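Local coordinates for Ice-binding protein (Leucosporidium, PDB 3UYU) that binds the surface of ice crystals and inhibits their growth, conferring freeze tolerance with low thermal hysteresis activity, at residues S28-D33 with V213-A218; T89-A94 with L190-V195; D112-P117 with D131-G136; V143-G148 with A170-D175; V179-H184 with T196-S201. The protein carries 2 engineered substitutions. All coordinates share one frame; numbering follows the deposited sequence.

All five contacts belong to one right-handed beta-helix with a long helix laid along it. Interactions 1 and 5 sit side by side, their strands 212-216 and 195-197 neighbours in the sheet that holds the inferred ice-binding residues Thr45, Ser127 and Ala214. Ala214 lies in interaction 1 itself, and the side chain of Thr196 in interaction 5 comes within about 4 Å of it. Interactions 2 and 4, centres about 7 Å apart, meet on the face under the helix, where strands 188-191 and 169-173 pair. Interaction 3 lies further off, about 26 Å from interaction 1 centre to centre, yet shares its aromatic core with interaction 4: Phe134 CE1 is 3.4 Å from Phe144 CZ.

Interaction 1 (S28-D33 with V213-A218); sequences SAILGD and VALQKA
The Ala218 carbonyl is the flat group at the middle of this contact, and Ala29 and Ser28 both come to its oxygen. Ala29 N donates to Ala218 O over 2.8 Å, approaching 25° off the carbonyl plane, while Ser28 CB lies against the same oxygen at 3.2 Å. The residue is also held through its amide, in the peptide before: Ala218 N points its hydrogen almost straight at Ser28 OG, at 3.1 Å with an N-H...O angle of 172°. The hydroxyl gets there because OG is turned anti to the serine's own carbonyl carbon (chi1 -67°), which carries it over the Lys217-Ala218 bend. There it also rests on Leu215, with OG 3.5 Å from Leu215 CB, and it is also hydrogen-bonded to Ser24 OG. Replacing Ser28 with an alanine would probably leave the Ala218 amide without its acceptor and Ser24 without a mate. Next to the polar pair, Ile30 and Leu215 reach toward each other tip to tip, CD1 of Ile30 lying 3.8 Å from CD1 of Leu215. Lys217 takes little part, and its NZ is bonded to Pro26 O. Strand 212-216 runs between strands 21-25 and 195-197, whereas strand 29-31 pairs with 219-221, so the contact bridges the corner where one face of the beta-helix turns into the next; Ile16 of strand 16-18 and Leu197 pack on Leu215 from inside.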
# COMPACT_ATOMS: atom_id res chain seq x y z
N SER A 28 -11.77 -20.59 -17.85
CA SER A 28 -11.84 -20.20 -16.46
C SER A 28 -12.86 -19.05 -16.32
O SER A 28 -13.31 -18.39 -17.27
CB SER A 28 -10.48 -19.75 -15.99
OG SER A 28 -9.60 -20.87 -15.97
N ALA A 29 -13.21 -18.78 -15.06
CA ALA A 29 -14.18 -17.75 -14.73
C ALA A 29 -13.82 -17.03 -13.41
O ALA A 29 -14.07 -17.53 -12.29
CB ALA A 29 -15.61 -18.37 -14.59
N ILE A 30 -13.23 -15.84 -13.57
CA ILE A 30 -12.64 -15.15 -12.45
C ILE A 30 -13.50 -13.92 -12.24
O ILE A 30 -13.72 -13.12 -13.17
CB ILE A 30 -11.16 -14.70 -12.76
CG1 ILE A 30 -10.29 -15.84 -13.26
CG2 ILE A 30 -10.58 -13.97 -11.52
CD1 ILE A 30 -10.28 -17.04 -12.35
N LEU A 31 -14.00 -13.74 -11.01
CA LEU A 31 -14.69 -12.51 -10.64
C LEU A 31 -13.80 -11.66 -9.75
O LEU A 31 -13.53 -12.02 -8.58
CB LEU A 31 -16.00 -12.87 -9.88
CG LEU A 31 -16.80 -11.67 -9.33
CD1 LEU A 31 -17.18 -10.60 -10.27
CD2 LEU A 31 -18.05 -12.20 -8.58
N GLY A 32 -13.28 -10.59 -10.33
CA GLY A 32 -12.27 -9.68 -9.68
C GLY A 32 -11.10 -9.53 -10.59
O GLY A 32 -10.91 -10.30 -11.55
N ASP A 33 -10.27 -8.53 -10.24
CA ASP A 33 -9.09 -8.23 -11.09
C ASP A 33 -8.01 -9.27 -10.93
O ASP A 33 -7.85 -9.95 -9.89
CB ASP A 33 -8.52 -6.86 -10.68
CG ASP A 33 -9.48 -5.74 -10.94
OD1 ASP A 33 -10.50 -5.86 -11.67
OD2 ASP A 33 -9.23 -4.58 -10.37
N VAL A 213 0.60 -18.90 -10.98
CA VAL A 213 -0.77 -19.49 -10.76
C VAL A 213 -1.25 -20.13 -12.04
O VAL A 213 -1.24 -19.50 -13.11
CB VAL A 213 -1.78 -18.41 -10.28
CG1 VAL A 213 -3.24 -19.00 -10.20
CG2 VAL A 213 -1.31 -17.83 -8.96
N ALA A 214 -1.59 -21.43 -11.97
CA ALA A 214 -2.16 -22.09 -13.12
C ALA A 214 -3.63 -22.44 -12.87
O ALA A 214 -3.96 -23.10 -11.85
CB ALA A 214 -1.36 -23.35 -13.44
N LEU A 215 -4.49 -21.99 -13.79
CA LEU A 215 -5.95 -22.25 -13.70
C LEU A 215 -6.28 -23.30 -14.77
O LEU A 215 -5.85 -23.16 -15.92
CB LEU A 215 -6.72 -21.01 -14.03
CG LEU A 215 -6.34 -19.88 -13.05
CD1 LEU A 215 -7.10 -18.74 -13.56
CD2 LEU A 215 -6.61 -20.19 -11.52
N GLN A 216 -7.05 -24.30 -14.40
CA GLN A 216 -7.56 -25.32 -15.37
C GLN A 216 -9.11 -25.26 -15.33
O GLN A 216 -9.74 -25.84 -14.41
CB GLN A 216 -7.01 -26.68 -14.97
CG GLN A 216 -5.54 -26.86 -15.12
CD GLN A 216 -4.99 -28.17 -14.54
OE1 GLN A 216 -5.74 -29.09 -14.12
NE2 GLN A 216 -3.66 -28.26 -14.48
N LYS A 217 -9.70 -24.52 -16.26
CA LYS A 217 -11.18 -24.39 -16.32
C LYS A 217 -11.71 -24.06 -14.91
O LYS A 217 -12.65 -24.70 -14.36
CB LYS A 217 -11.84 -25.69 -16.86
CG LYS A 217 -11.38 -25.98 -18.22
CD LYS A 217 -12.22 -27.10 -18.87
CE LYS A 217 -11.67 -27.52 -20.20
NZ LYS A 217 -12.27 -26.62 -21.18
N ALA A 218 -11.11 -23.04 -14.29
CA ALA A 218 -11.29 -22.88 -12.82
C ALA A 218 -12.04 -21.59 -12.52
O ALA A 218 -11.98 -20.62 -13.31
CB ALA A 218 -9.97 -22.85 -12.11

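Interaction 2 (T89-A94 with L190-V195); sequences TAYNQA and LAKRFV
Tyr91, Ala90 and Ala94, on the inward side of helix 76-96, settle on Leu190, with Tyr91 reaching on to Lys192 just past the end of strand 188-191, where the long helix lies along one face of the beta-helix. Leu190 and Tyr91 bring the two largest shares of the buried surface. The two methyls of Leu190 divide the work: CD2 meets Ala90 CB at 3.9 Å, and CD1 meets Ala94 CB at 3.9 Å, one helical turn further on. CD1 also lies 3.9 Å from the carbonyl oxygen of Ala90, which is already taken up by the helical bond from Ala94 N. Here the helix covers a face of the right-handed beta-helix, and two alanines a turn apart take one leucine between them. Tyr91 flanks the leucine. With CG anti to its backbone nitrogen (chi1 179°), the ring reaches out from the helix over the end of the strand. Leu190 O lies at the ring's edge, near its plane, 3.5 Å from Tyr91 CE1, while Tyr91 CD1 touches Leu190 CB at 4.0 Å. Further along, Tyr91 OH comes to 3.4 Å from Lys192 CB, the lysine chain passing at a slant across the phenol. That hydroxyl has a polar partner of its own, Gln172 NE2 on the next strand, 169-173, and Leu208 of the strand on the far side of 188-191 packs on Leu190.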
# COMPACT_ATOMS: atom_id res chain seq x y z
N THR A 89 3.98 -8.74 2.62
CA THR A 89 3.86 -8.35 4.01
C THR A 89 2.78 -9.26 4.68
O THR A 89 2.98 -9.72 5.77
CB THR A 89 3.50 -6.86 4.09
OG1 THR A 89 4.63 -6.14 3.56
CG2 THR A 89 3.14 -6.45 5.53
N ALA A 90 1.68 -9.51 3.99
CA ALA A 90 0.65 -10.45 4.49
C ALA A 90 1.14 -11.86 4.69
O ALA A 90 0.86 -12.47 5.73
CB ALA A 90 -0.60 -10.41 3.57
N TYR A 91 1.85 -12.43 3.70
CA TYR A 91 2.43 -13.74 3.83
C TYR A 91 3.27 -13.81 5.11
O TYR A 91 3.15 -14.73 5.90
CB TYR A 91 3.32 -14.04 2.59
CG TYR A 91 3.98 -15.38 2.67
CD1 TYR A 91 3.36 -16.48 2.08
CD2 TYR A 91 5.19 -15.57 3.37
CE1 TYR A 91 3.91 -17.72 2.17
CE2 TYR A 91 5.78 -16.84 3.45
CZ TYR A 91 5.12 -17.91 2.83
OH TYR A 91 5.65 -19.17 2.92
N ASN A 92 4.12 -12.82 5.31
CA ASN A 92 5.01 -12.77 6.48
C ASN A 92 4.27 -12.62 7.78
O ASN A 92 4.64 -13.23 8.79
CB ASN A 92 6.04 -11.67 6.27
CG ASN A 92 7.04 -11.97 5.15
OD1 ASN A 92 7.26 -13.16 4.74
ND2 ASN A 92 7.71 -10.93 4.67
N GLN A 93 3.21 -11.80 7.79
CA GLN A 93 2.39 -11.64 8.97
C GLN A 93 1.79 -12.99 9.32
O GLN A 93 1.83 -13.41 10.47
CB GLN A 93 1.31 -10.58 8.76
CG GLN A 93 0.46 -10.42 10.02
CD GLN A 93 -0.74 -9.50 9.85
OE1 GLN A 93 -1.21 -9.25 8.76
NE2 GLN A 93 -1.31 -9.08 10.97
N ALA A 94 1.19 -13.65 8.34
CA ALA A 94 0.59 -14.98 8.59
C ALA A 94 1.57 -16.01 9.11
O ALA A 94 1.26 -16.79 10.02
CB ALA A 94 -0.14 -15.47 7.25
N LEU A 190 -2.17 -17.50 0.58
CA LEU A 190 -0.89 -16.74 0.53
C LEU A 190 0.17 -17.82 0.29
O LEU A 190 0.67 -18.48 1.24
CB LEU A 190 -0.65 -16.01 1.86
CG LEU A 190 -1.68 -14.90 2.20
CD1 LEU A 190 -1.71 -14.66 3.73
CD2 LEU A 190 -1.26 -13.72 1.52
N ALA A 191 0.49 -18.01 -1.00
CA ALA A 191 1.41 -19.07 -1.48
C ALA A 191 2.79 -18.55 -1.79
O ALA A 191 2.92 -17.54 -2.47
CB ALA A 191 0.84 -19.68 -2.73
N LYS A 192 3.78 -19.23 -1.21
CA LYS A 192 5.17 -18.91 -1.56
C LYS A 192 5.58 -19.34 -2.95
O LYS A 192 6.44 -18.69 -3.58
CB LYS A 192 6.13 -19.37 -0.47
CG LYS A 192 7.50 -18.76 -0.68
CD LYS A 192 8.59 -19.66 -0.27
CE LYS A 192 9.87 -18.85 -0.04
NZ LYS A 192 9.46 -17.45 0.30
N ARG A 193 5.02 -20.44 -3.42
CA ARG A 193 5.43 -21.01 -4.72
C ARG A 193 4.18 -21.24 -5.55
O ARG A 193 3.26 -20.43 -5.51
CB ARG A 193 6.24 -22.29 -4.50
CG ARG A 193 7.56 -22.02 -3.65
CD ARG A 193 8.31 -23.29 -3.44
NE ARG A 193 9.73 -23.09 -3.71
CZ ARG A 193 10.58 -24.09 -3.96
NH1 ARG A 193 10.15 -25.36 -3.93
NH2 ARG A 193 11.87 -23.84 -4.22
N PHE A 194 4.13 -22.35 -6.27
CA PHE A 194 3.19 -22.50 -7.36
C PHE A 194 1.78 -22.78 -6.79
O PHE A 194 1.68 -23.42 -5.76
CB PHE A 194 3.62 -23.73 -8.18
CG PHE A 194 3.41 -23.58 -9.65
CD1 PHE A 194 2.12 -23.68 -10.21
CD2 PHE A 194 4.49 -23.36 -10.50
CE1 PHE A 194 1.90 -23.57 -11.56
CE2 PHE A 194 4.29 -23.25 -11.88
CZ PHE A 194 2.98 -23.36 -12.41
N VAL A 195 0.74 -22.26 -7.45
CA VAL A 195 -0.67 -22.68 -7.16
C VAL A 195 -1.30 -23.16 -8.44
O VAL A 195 -1.29 -22.45 -9.47
CB VAL A 195 -1.51 -21.49 -6.63
CG1 VAL A 195 -2.97 -21.93 -6.30
CG2 VAL A 195 -0.89 -20.90 -5.37

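Interaction 3 (D112-P117 with D131-G136)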
# COMPACT_ATOMS: atom_id res chain seq x y z
N ASP A 112 -12.11 -35.67 7.53
CA ASP A 112 -13.39 -35.50 8.24
C ASP A 112 -13.29 -34.50 9.41
O ASP A 112 -13.82 -34.70 10.54
CB ASP A 112 -13.95 -36.89 8.66
CG ASP A 112 -14.16 -37.79 7.47
OD1 ASP A 112 -14.65 -37.33 6.41
OD2 ASP A 112 -13.85 -39.01 7.56
N GLN A 113 -12.58 -33.39 9.16
CA GLN A 113 -12.36 -32.38 10.21
C GLN A 113 -13.34 -31.23 10.24
O GLN A 113 -13.93 -30.84 9.20
CB GLN A 113 -10.96 -31.74 10.07
CG GLN A 113 -9.81 -32.69 10.44
CD GLN A 113 -9.58 -32.84 11.94
OE1 GLN A 113 -10.15 -32.14 12.79
NE2 GLN A 113 -8.72 -33.80 12.27
N THR A 114 -13.59 -30.78 11.46
CA THR A 114 -14.35 -29.54 11.66
C THR A 114 -13.47 -28.65 12.49
O THR A 114 -13.10 -29.02 13.60
CB THR A 114 -15.66 -29.81 12.41
OG1 THR A 114 -16.52 -30.60 11.63
CG2 THR A 114 -16.35 -28.51 12.84
N LEU A 115 -13.11 -27.48 11.97
CA LEU A 115 -12.06 -26.70 12.60
C LEU A 115 -12.61 -25.49 13.31
O LEU A 115 -13.27 -24.65 12.69
CB LEU A 115 -11.03 -26.27 11.57
CG LEU A 115 -10.40 -27.37 10.74
CD1 LEU A 115 -9.44 -26.69 9.80
CD2 LEU A 115 -9.69 -28.30 11.71
N VAL A 116 -12.42 -25.43 14.61
CA VAL A 116 -12.70 -24.23 15.37
C VAL A 116 -11.74 -23.09 15.01
O VAL A 116 -10.59 -23.33 14.53
CB VAL A 116 -12.71 -24.44 16.90
CG1 VAL A 116 -13.66 -25.56 17.25
CG2 VAL A 116 -11.30 -24.72 17.44
N PRO A 117 -12.12 -21.83 15.27
CA PRO A 117 -11.17 -20.70 15.06
C PRO A 117 -9.83 -20.82 15.79
O PRO A 117 -9.77 -21.41 16.88
CB PRO A 117 -11.94 -19.45 15.58
CG PRO A 117 -13.42 -19.88 15.37
CD PRO A 117 -13.37 -21.35 15.91
N ASP A 131 -14.11 -33.56 2.56
CA ASP A 131 -14.60 -32.24 2.88
C ASP A 131 -14.06 -31.71 4.20
O ASP A 131 -13.70 -32.49 5.09
CB ASP A 131 -16.17 -32.28 2.99
CG ASP A 131 -16.84 -32.58 1.66
OD1 ASP A 131 -16.23 -32.60 0.56
OD2 ASP A 131 -18.06 -32.90 1.68
N LEU A 132 -13.97 -30.39 4.34
CA LEU A 132 -13.45 -29.72 5.50
C LEU A 132 -14.42 -28.61 5.89
O LEU A 132 -14.89 -27.85 5.02
CB LEU A 132 -12.08 -29.09 5.12
CG LEU A 132 -11.35 -28.27 6.22
CD1 LEU A 132 -10.93 -29.18 7.35
CD2 LEU A 132 -10.11 -27.61 5.54
N THR A 133 -14.74 -28.56 7.17
CA THR A 133 -15.70 -27.57 7.68
C THR A 133 -15.01 -26.61 8.60
O THR A 133 -14.23 -27.01 9.44
CB THR A 133 -16.80 -28.28 8.47
OG1 THR A 133 -17.50 -29.18 7.59
CG2 THR A 133 -17.81 -27.24 9.03
N PHE A 134 -15.27 -25.31 8.42
CA PHE A 134 -14.82 -24.26 9.37
C PHE A 134 -16.04 -23.88 10.16
O PHE A 134 -17.03 -23.49 9.55
CB PHE A 134 -14.27 -23.04 8.61
CG PHE A 134 -13.13 -23.39 7.73
CD1 PHE A 134 -11.81 -23.09 8.10
CD2 PHE A 134 -13.35 -24.01 6.54
CE1 PHE A 134 -10.74 -23.46 7.24
CE2 PHE A 134 -12.29 -24.37 5.70
CZ PHE A 134 -10.96 -24.08 6.08
N GLU A 135 -15.95 -23.96 11.48
CA GLU A 135 -17.10 -23.57 12.33
C GLU A 135 -16.75 -22.45 13.26
O GLU A 135 -15.89 -22.64 14.18
CB GLU A 135 -17.60 -24.75 13.14
CG GLU A 135 -18.89 -24.44 13.89
CD GLU A 135 -19.31 -25.53 14.88
OE1 GLU A 135 -19.28 -26.74 14.50
OE2 GLU A 135 -19.68 -25.15 16.05
N GLY A 136 -17.36 -21.27 13.09
CA GLY A 136 -17.13 -20.18 14.03
C GLY A 136 -17.99 -19.03 13.59
O GLY A 136 -18.59 -19.12 12.53
O HOH W 1 -16.01 -35.00 5.57
O HOH W 2 -11.36 -32.60 6.63
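Strands 113-115 and 132-135 run parallel, their axes 4.6 Å apart at closest approach and crossing at 24°, with Thr114 opposite Thr133 and Leu115 opposite Phe134. Three backbone bonds join them: Thr133 N to Gln113 O at 3.2 Å, Leu115 N to Thr133 O at 2.8 Å, and Glu135 N to Leu115 O at 3.0 Å. Leu115 O takes a second proton from Trp142 NE1, whose ring also meets Phe134 edge-to-face, so this inner oxygen is held from two directions. Before the strands close up, water takes the place of a direct bond: one molecule accepts from Gln113 N and donates to Asp131 O, its oxygen 2.8 Å from the latter. On the inward face Leu132, with CG anti to its backbone nitrogen (chi1 178°), brings CD1 against both Gln113 CB and Leu115, ending 3.8 Å from Leu115 CD1. Leu115 CD1 also borders the ring of Phe134, which it meets obliquely, and Phe144 and Phe171 carry this apolar layer onward into the core. Turned the other way, Thr114 and Thr133 lie side by side, Thr114 OG1 being 3.9 Å from Thr133 CB. Thr133 OG1 is bonded instead to Thr159 OG1 on strand 158-161, while Thr114 CG2 leans on the extended chain of Glu135. The chemistry is thus split by face: leucine and phenylalanine close the inside mainly by packing, threonines and a glutamate front the outside, and water fills in where the two chains draw apart.

Interaction 4 (V143-G148 with A170-D175); sequences VFQIAG and AFQVGD
Phe144 O takes a proton from Gln172 N over 2.8 Å, with an N-H...O angle of 166°, the heart of the close parallel pairing of strands 142-146 and 169-173 in the beta-helix. Phe144 N to Ala170 O, Ile146 N to Gln172 O and Gly174 N to Ile146 O continue it on either side. The last bond, Asp175 N to Gly148 O at 2.9 Å, is different, for the donor stands 61° out of the carbonyl plane. Toward the core, Phe144 and Phe171 form an offset stack with centroids 4.2 Å apart and planes 15° from parallel; Phe144 CD1 sits over the middle of the Phe171 ring. Ile146 CD1 closes on the edge of that ring, 4.1 Å from Phe171 CD1. On the opposite face, under helix 76-96, Gln172 folds at chi2 (-91°) and lays OE1 3.3 Å from Gln145 CA. Its NE2 turns to Tyr91 of the helix, and Gln145 NE2 to the backbone oxygens of Ala94 and Phe97. Two buried amides thus spend their N-H groups on the helix and the loop after it, while the stacked rings, with Ile146 and Val173, fill the inside.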
# COMPACT_ATOMS: atom_id res chain seq x y z
N VAL A 143 -5.96 -18.94 10.84
CA VAL A 143 -4.73 -18.89 10.03
C VAL A 143 -4.09 -20.23 10.09
O VAL A 143 -3.96 -20.78 11.21
CB VAL A 143 -3.73 -17.82 10.57
CG1 VAL A 143 -2.32 -18.01 9.86
CG2 VAL A 143 -4.31 -16.44 10.41
N PHE A 144 -3.74 -20.75 8.91
CA PHE A 144 -2.93 -22.00 8.72
C PHE A 144 -1.53 -21.64 8.31
O PHE A 144 -1.33 -20.85 7.39
CB PHE A 144 -3.61 -22.87 7.64
CG PHE A 144 -5.07 -23.10 7.99
CD1 PHE A 144 -6.05 -22.14 7.66
CD2 PHE A 144 -5.43 -24.13 8.84
CE1 PHE A 144 -7.40 -22.30 8.12
CE2 PHE A 144 -6.75 -24.32 9.26
CZ PHE A 144 -7.74 -23.40 8.93
N GLN A 145 -0.57 -22.17 9.07
CA GLN A 145 0.86 -21.99 8.76
C GLN A 145 1.42 -23.34 8.35
O GLN A 145 1.48 -24.26 9.20
CB GLN A 145 1.61 -21.49 9.99
CG GLN A 145 1.06 -20.21 10.63
CD GLN A 145 1.75 -19.89 11.93
OE1 GLN A 145 1.95 -20.79 12.79
NE2 GLN A 145 2.05 -18.61 12.16
N ILE A 146 1.67 -23.49 7.05
CA ILE A 146 2.05 -24.80 6.47
C ILE A 146 3.44 -24.64 5.86
O ILE A 146 3.61 -23.92 4.86
CB ILE A 146 1.02 -25.22 5.38
CG1 ILE A 146 -0.39 -25.37 6.02
CG2 ILE A 146 1.44 -26.52 4.73
CD1 ILE A 146 -1.53 -25.44 5.07
N ALA A 147 4.42 -25.33 6.46
CA ALA A 147 5.79 -25.23 5.96
C ALA A 147 5.98 -25.91 4.63
O ALA A 147 6.84 -25.47 3.83
CB ALA A 147 6.80 -25.75 7.00
N GLY A 148 5.25 -26.99 4.39
CA GLY A 148 5.34 -27.70 3.12
C GLY A 148 4.28 -27.27 2.11
O GLY A 148 3.94 -26.08 2.04
N ALA A 170 -7.21 -17.54 6.35
CA ALA A 170 -5.96 -17.34 5.59
C ALA A 170 -5.05 -18.53 5.69
O ALA A 170 -4.83 -19.05 6.79
CB ALA A 170 -5.23 -16.10 6.10
N PHE A 171 -4.54 -18.97 4.53
CA PHE A 171 -3.63 -20.10 4.45
C PHE A 171 -2.29 -19.62 3.98
O PHE A 171 -2.14 -19.16 2.84
CB PHE A 171 -4.16 -21.12 3.41
CG PHE A 171 -5.30 -22.02 3.90
CD1 PHE A 171 -5.02 -23.33 4.31
CD2 PHE A 171 -6.64 -21.59 3.86
CE1 PHE A 171 -6.04 -24.22 4.75
CE2 PHE A 171 -7.69 -22.46 4.32
CZ PHE A 171 -7.39 -23.75 4.73
N GLN A 172 -1.28 -19.76 4.84
CA GLN A 172 0.09 -19.41 4.41
C GLN A 172 0.81 -20.72 4.11
O GLN A 172 0.87 -21.57 4.99
CB GLN A 172 0.78 -18.70 5.58
CG GLN A 172 2.37 -18.52 5.40
CD GLN A 172 3.14 -19.68 5.98
OE1 GLN A 172 2.93 -20.07 7.14
NE2 GLN A 172 4.10 -20.22 5.18
N VAL A 173 1.29 -20.86 2.86
CA VAL A 173 1.84 -22.16 2.45
C VAL A 173 3.22 -21.96 1.84
O VAL A 173 3.39 -21.24 0.86
CB VAL A 173 0.94 -22.75 1.38
CG1 VAL A 173 1.40 -24.16 0.97
CG2 VAL A 173 -0.60 -22.77 1.83
N GLY A 174 4.18 -22.75 2.35
CA GLY A 174 5.62 -22.58 1.92
C GLY A 174 5.92 -23.19 0.55
O GLY A 174 6.75 -22.64 -0.20
N ASP A 175 5.30 -24.34 0.23
CA ASP A 175 5.56 -25.11 -1.00
C ASP A 175 4.28 -25.17 -1.89
O ASP A 175 3.28 -24.53 -1.58
CB ASP A 175 6.08 -26.51 -0.66
CG ASP A 175 7.52 -26.52 -0.16
OD1 ASP A 175 8.33 -25.68 -0.67
OD2 ASP A 175 7.87 -27.40 0.70

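Interaction 5 (V179-H184 with T196-S201); sequences VGKGAH and TLQTGS
Val179 and Leu197 lie side by side, pointing the same way, in adjacent coils of the right-handed beta-helix, just before each coil turns its corner. Their methyls are pressed together, Val179 CG2 lying 3.3 Å from Leu197 CD2, closer than carbons usually sit. Parallel backbone bonds bracket the pair: Val179 N to Thr196 O at 3.0 Å, nearly straight at 176°, and Gln198 N to Val179 O at 2.9 Å. Beyond them both chains make type II turns, Gly180 to Ala183 and Gln198 to Ser201, nested one on the other with Gly182 and Gly200 in the third positions at positive phi. Gly182 N crosses to Thr199 O, a more bent bond. Gln198 carries the side-chain contact between the turns: its CB covers Val179 O at 3.3 Å, and its extended chain brings OE1 to 3.4 Å from Gly180 CA. Lys181 slants across it and then runs beside Thr199. With an alanine in place of Gln198, the contact of OE1 with Gly180 CA would be lost and a gap would probably open beside that glycine. Outward, Gln216 of strand 212-216 and Asp154 of the loop beyond strand 150-152 touch Gln198 from the neighbouring coils. Holding the second turn shut, Gln198 O accepts from Ser201 N and, on a lone pair in the carbonyl plane, from Ser201 OG at 2.7 Å, the hydroxyl set between its own N and C (chi1 60°).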
# COMPACT_ATOMS: atom_id res chain seq x y z
N VAL A 179 -5.12 -27.60 -5.83
CA VAL A 179 -6.56 -27.76 -5.50
C VAL A 179 -7.06 -28.78 -6.52
O VAL A 179 -7.01 -28.55 -7.73
CB VAL A 179 -7.31 -26.40 -5.64
CG1 VAL A 179 -8.79 -26.54 -5.32
CG2 VAL A 179 -6.70 -25.35 -4.73
N GLY A 180 -7.53 -29.93 -6.04
CA GLY A 180 -7.90 -30.97 -7.00
C GLY A 180 -9.02 -30.70 -7.96
O GLY A 180 -9.84 -29.81 -7.79
N LYS A 181 -9.13 -31.54 -9.01
CA LYS A 181 -10.24 -31.39 -9.95
C LYS A 181 -11.65 -31.33 -9.28
O LYS A 181 -12.02 -32.20 -8.44
CB LYS A 181 -10.23 -32.57 -10.96
CG LYS A 181 -8.90 -32.67 -11.69
CD LYS A 181 -8.72 -34.09 -12.32
CE LYS A 181 -9.51 -34.28 -13.56
NZ LYS A 181 -8.61 -34.31 -14.81
N GLY A 182 -12.40 -30.30 -9.59
CA GLY A 182 -13.76 -30.06 -9.05
C GLY A 182 -13.85 -29.83 -7.55
O GLY A 182 -14.95 -29.86 -6.98
N ALA A 183 -12.72 -29.60 -6.90
CA ALA A 183 -12.71 -29.28 -5.47
C ALA A 183 -13.12 -27.81 -5.28
O ALA A 183 -13.11 -27.02 -6.20
CB ALA A 183 -11.33 -29.50 -4.84
N HIS A 184 -13.61 -27.53 -4.07
CA HIS A 184 -14.04 -26.14 -3.74
C HIS A 184 -13.33 -25.65 -2.48
O HIS A 184 -13.46 -26.22 -1.39
CB HIS A 184 -15.56 -26.07 -3.49
CG HIS A 184 -15.97 -24.71 -3.06
ND1 HIS A 184 -16.02 -23.64 -3.95
CD2 HIS A 184 -16.24 -24.22 -1.84
CE1 HIS A 184 -16.31 -22.55 -3.27
NE2 HIS A 184 -16.44 -22.87 -1.99
N THR A 196 -1.90 -24.38 -8.39
CA THR A 196 -2.67 -24.91 -9.52
C THR A 196 -4.09 -25.17 -9.08
O THR A 196 -4.26 -25.89 -8.09
CB THR A 196 -2.08 -26.27 -9.93
OG1 THR A 196 -0.70 -26.05 -10.28
CG2 THR A 196 -2.81 -26.86 -11.17
N LEU A 197 -5.03 -24.60 -9.81
CA LEU A 197 -6.43 -24.91 -9.57
C LEU A 197 -6.80 -25.89 -10.69
O LEU A 197 -6.92 -25.47 -11.84
CB LEU A 197 -7.35 -23.67 -9.57
CG LEU A 197 -7.11 -22.63 -8.44
CD1 LEU A 197 -8.41 -21.77 -8.43
CD2 LEU A 197 -6.57 -23.00 -7.10
N GLN A 198 -6.92 -27.16 -10.33
CA GLN A 198 -7.14 -28.19 -11.36
C GLN A 198 -8.57 -28.14 -11.94
O GLN A 198 -9.51 -27.56 -11.38
CB GLN A 198 -6.74 -29.60 -10.88
CG GLN A 198 -5.20 -29.75 -10.45
CD GLN A 198 -4.79 -31.14 -10.00
OE1 GLN A 198 -5.53 -31.85 -9.34
NE2 GLN A 198 -3.58 -31.52 -10.33
N THR A 199 -8.70 -28.84 -13.06
CA THR A 199 -9.90 -28.78 -13.88
C THR A 199 -11.23 -28.76 -13.13
O THR A 199 -11.56 -29.68 -12.34
CB THR A 199 -9.86 -29.69 -15.15
OG1 THR A 199 -11.13 -30.12 -15.62
CG2 THR A 199 -8.64 -30.52 -15.25
N GLY A 200 -11.90 -27.63 -13.36
CA GLY A 200 -13.28 -27.35 -12.85
C GLY A 200 -13.37 -27.14 -11.33
O GLY A 200 -14.47 -27.20 -10.74
N SER A 201 -12.24 -26.88 -10.66
CA SER A 201 -12.27 -26.42 -9.26
C SER A 201 -12.75 -24.99 -9.14
O SER A 201 -12.84 -24.28 -10.12
CB SER A 201 -10.89 -26.57 -8.65
OG SER A 201 -9.97 -25.77 -9.39
O HOH W 3 -15.81 -26.78 -8.01